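PDB 5HFI: DSBA-like thioredoxin domain-containing protein from Pseudomonas aeruginosa PAO1, which is a cytosolic disulfide reductase of the thioredoxin superfamily that binds glutathione and probably works through a thioredoxin-type CxxC motif. Local coordinates for residues D83-D88 and G127-E132. Numbering follows the deposited sequence.
Sequences DGLLRD and GRRIAE
Arg129 NH1 is held by two groups: it forms a salt bridge to Asp88 OD1 at 3.1 Å and a hydrogen bond to the hydroxyl of Ser90. Asp88 meets the same hydroxyl through its other oxygen, OD2. Ser90 thus bridges the two partners of the salt bridge. The aspartate oxygen reaches the guanidinium obliquely. One oxygen meets one nitrogen, and the carboxylate and guanidinium planes are 38° apart. A bend at chi3 (-85°) turns the end of Arg129 toward Asp88. Glu132 OE2 lies above one face of the Arg129 guanidinium, toward its rim, 3.3 Å from Arg129 NE. No N-H points at it, so the attraction is one of charge.

Leu85 packs against the backbone carbonyls of Gly127 and Arg128 and the aliphatic part of Arg129. Its CG stands anti to the backbone N (chi1 -177°), which sends both methyls to the 127-132 loop. Leu85 CD2 touches Arg128 O at 3.4 Å, and Leu85 CD1 lies 3.9 Å from Arg129 CG. Leu85 CB packs on Gly127 O at 3.7 Å. His123 of helix 112-124 and Ala91 also touch the leucine.

The contact joins helix 79-85 and the turn from Leu85 to Asp88 to the loop between helices 112-124 and 133-142, away from the glutathione site. Their polar link rests on the salt bridge and the shared Ser90 hydroxyl, and two acidic groups near Arg129 probably stabilise its positive charge.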
ATOM      1  N   ASP A  83      12.051 -15.051  -8.696  1.00 31.31           N
ATOM      2  CA  ASP A  83      12.246 -16.058  -9.730  1.00 39.47           C
ATOM      3  C   ASP A  83      10.938 -16.674 -10.212  1.00 36.82           C
ATOM      4  O   ASP A  83      10.967 -17.656 -10.960  1.00 36.74           O
ATOM      5  CB  ASP A  83      13.189 -17.150  -9.222  1.00 44.42           C
ATOM      6  CG  ASP A  83      14.574 -16.619  -8.899  1.00 49.41           C
ATOM      7  OD1 ASP A  83      15.054 -15.726  -9.630  1.00 50.25           O
ATOM      8  OD2 ASP A  83      15.179 -17.089  -7.911  1.00 51.52           O
ATOM      9  N   GLY A  84       9.798 -16.123  -9.808  1.00 31.90           N
ATOM     10  CA  GLY A  84       8.523 -16.630 -10.271  1.00 28.87           C
ATOM     11  C   GLY A  84       7.665 -15.566 -10.919  1.00 26.93           C
ATOM     12  O   GLY A  84       7.415 -15.604 -12.127  1.00 29.14           O
ATOM     13  N   LEU A  85       7.213 -14.601 -10.118  1.00 24.41           N
ATOM     14  CA  LEU A  85       6.334 -13.554 -10.629  1.00 22.88           C
ATOM     15  C   LEU A  85       7.069 -12.644 -11.606  1.00 23.96           C
ATOM     16  O   LEU A  85       6.582 -12.382 -12.711  1.00 24.65           O
ATOM     17  CB  LEU A  85       5.763 -12.744  -9.466  1.00 21.05           C
ATOM     18  CG  LEU A  85       4.767 -11.647  -9.835  1.00 20.49           C
ATOM     19  CD1 LEU A  85       3.554 -12.247 -10.511  1.00 21.65           C
ATOM     20  CD2 LEU A  85       4.365 -10.860  -8.604  1.00 18.04           C
ATOM     21  N   LEU A  86       8.244 -12.146 -11.215  1.00 25.01           N
ATOM     22  CA  LEU A  86       9.005 -11.253 -12.080  1.00 26.33           C
ATOM     23  C   LEU A  86       9.524 -11.953 -13.326  1.00 35.73           C
ATOM     24  O   LEU A  86      10.033 -11.283 -14.231  1.00 38.79           O
ATOM     25  CB  LEU A  86      10.160 -10.637 -11.293  1.00 32.03           C
ATOM     26  CG  LEU A  86       9.705  -9.502 -10.373  1.00 30.67           C
ATOM     27  CD1 LEU A  86      10.881  -8.843  -9.682  1.00 30.63           C
ATOM     28  CD2 LEU A  86       8.894  -8.483 -11.160  1.00 33.21           C
ATOM     29  N   ARG A  87       9.399 -13.274 -13.391  1.00 30.21           N
ATOM     30  CA  ARG A  87       9.759 -14.052 -14.562  1.00 37.66           C
ATOM     31  C   ARG A  87       8.540 -14.503 -15.359  1.00 37.80           C
ATOM     32  O   ARG A  87       8.700 -15.114 -16.420  1.00 45.89           O
ATOM     33  CB  ARG A  87      10.584 -15.266 -14.132  1.00 38.31           C
ATOM     34  CG  ARG A  87      11.741 -14.932 -13.190  1.00 42.44           C
ATOM     35  CD  ARG A  87      13.077 -15.161 -13.869  1.00 43.23           C
ATOM     36  NE  ARG A  87      14.224 -15.109 -12.967  1.00 46.41           N
ATOM     37  CZ  ARG A  87      15.458 -14.808 -13.359  1.00 46.60           C
ATOM     38  NH1 ARG A  87      15.700 -14.526 -14.632  1.00 41.93           N
ATOM     39  NH2 ARG A  87      16.451 -14.788 -12.482  1.00 46.05           N
ATOM     40  N   ASP A  88       7.334 -14.207 -14.875  1.00 39.17           N
ATOM     41  CA  ASP A  88       6.092 -14.658 -15.499  1.00 40.26           C
ATOM     42  C   ASP A  88       5.677 -13.651 -16.565  1.00 42.53           C
ATOM     43  O   ASP A  88       5.278 -12.527 -16.245  1.00 41.51           O
ATOM     44  CB  ASP A  88       5.000 -14.830 -14.446  1.00 41.87           C
ATOM     45  CG  ASP A  88       3.667 -15.251 -15.042  1.00 45.92           C
ATOM     46  OD1 ASP A  88       2.635 -15.091 -14.355  1.00 45.76           O
ATOM     47  OD2 ASP A  88       3.645 -15.748 -16.188  1.00 48.83           O
ATOM     48  N   GLY A 127       4.782 -14.078  -4.364  1.00 13.19           N
ATOM     49  CA  GLY A 127       4.779 -14.052  -5.814  1.00 13.90           C
ATOM     50  C   GLY A 127       3.419 -14.272  -6.434  1.00 15.98           C
ATOM     51  O   GLY A 127       3.330 -14.811  -7.543  1.00 14.93           O
ATOM     52  N   ARG A 128       2.352 -13.880  -5.743  1.00 12.55           N
ATOM     53  CA  ARG A 128       1.007 -14.019  -6.278  1.00 15.71           C
ATOM     54  C   ARG A 128       0.700 -12.893  -7.261  1.00 13.27           C
ATOM     55  O   ARG A 128       1.360 -11.850  -7.282  1.00 12.93           O
ATOM     56  CB  ARG A 128      -0.025 -14.014  -5.150  1.00 12.87           C
ATOM     57  CG  ARG A 128       0.285 -14.966  -4.011  1.00 14.90           C
ATOM     58  CD  ARG A 128       0.299 -16.404  -4.485  1.00 26.81           C
ATOM     59  NE  ARG A 128      -0.910 -16.745  -5.230  1.00 34.50           N
ATOM     60  CZ  ARG A 128      -2.071 -17.065  -4.666  1.00 32.94           C
ATOM     61  NH1 ARG A 128      -2.188 -17.084  -3.345  1.00 31.50           N
ATOM     62  NH2 ARG A 128      -3.117 -17.364  -5.426  1.00 26.23           N
ATOM     63  N   ARG A 129      -0.329 -13.113  -8.079  1.00 12.93           N
ATOM     64  CA  ARG A 129      -0.752 -12.143  -9.088  1.00 14.29           C
ATOM     65  C   ARG A 129      -1.868 -11.298  -8.481  1.00 13.08           C
ATOM     66  O   ARG A 129      -3.053 -11.602  -8.617  1.00 13.50           O
ATOM     67  CB  ARG A 129      -1.181 -12.850 -10.369  1.00 14.57           C
ATOM     68  CG  ARG A 129      -0.071 -13.705 -10.958  1.00 21.58           C
ATOM     69  CD  ARG A 129      -0.193 -13.841 -12.458  1.00 36.20           C
ATOM     70  NE  ARG A 129      -1.090 -14.930 -12.794  1.00 43.91           N
ATOM     71  CZ  ARG A 129      -1.156 -15.477 -13.999  1.00 52.42           C
ATOM     72  NH1 ARG A 129      -0.363 -15.031 -14.969  1.00 56.91           N
ATOM     73  NH2 ARG A 129      -2.003 -16.471 -14.236  1.00 52.76           N
ATOM     74  N   ILE A 130      -1.477 -10.209  -7.808  1.00 12.77           N
ATOM     75  CA  ILE A 130      -2.441  -9.383  -7.079  1.00  8.70           C
ATOM     76  C   ILE A 130      -3.307  -8.534  -7.992  1.00 11.48           C
ATOM     77  O   ILE A 130      -4.215  -7.848  -7.506  1.00 13.07           O
ATOM     78  CB  ILE A 130      -1.732  -8.472  -6.055  1.00 13.72           C
ATOM     79  CG1 ILE A 130      -0.796  -7.495  -6.760  1.00 16.25           C
ATOM     80  CG2 ILE A 130      -0.954  -9.312  -5.051  1.00 16.43           C
ATOM     81  CD1 ILE A 130      -0.163  -6.483  -5.830  1.00 18.89           C
ATOM     82  N   ALA A 131      -3.066  -8.555  -9.301  1.00 10.86           N
ATOM     83  CA  ALA A 131      -3.965  -7.887 -10.227  1.00 11.92           C
ATOM     84  C   ALA A 131      -5.155  -8.750 -10.613  1.00 17.08           C
ATOM     85  O   ALA A 131      -6.047  -8.269 -11.321  1.00 16.64           O
ATOM     86  CB  ALA A 131      -3.211  -7.469 -11.492  1.00 18.56           C
ATOM     87  N   GLU A 132      -5.197 -10.002 -10.171  1.00 12.44           N
ATOM     88  CA  GLU A 132      -6.253 -10.916 -10.575  1.00 12.42           C
ATOM     89  C   GLU A 132      -7.301 -11.048  -9.479  1.00 11.09           C
ATOM     90  O   GLU A 132      -6.975 -11.173  -8.294  1.00 10.85           O
ATOM     91  CB  GLU A 132      -5.687 -12.288 -10.943  1.00 15.06           C
ATOM     92  CG  GLU A 132      -4.881 -12.274 -12.235  1.00 30.41           C
ATOM     93  CD  GLU A 132      -4.359 -13.645 -12.617  1.00 46.78           C
ATOM     94  OE1 GLU A 132      -4.271 -14.515 -11.724  1.00 45.38           O
ATOM     95  OE2 GLU A 132      -4.040 -13.849 -13.811  1.00 54.10           O
TER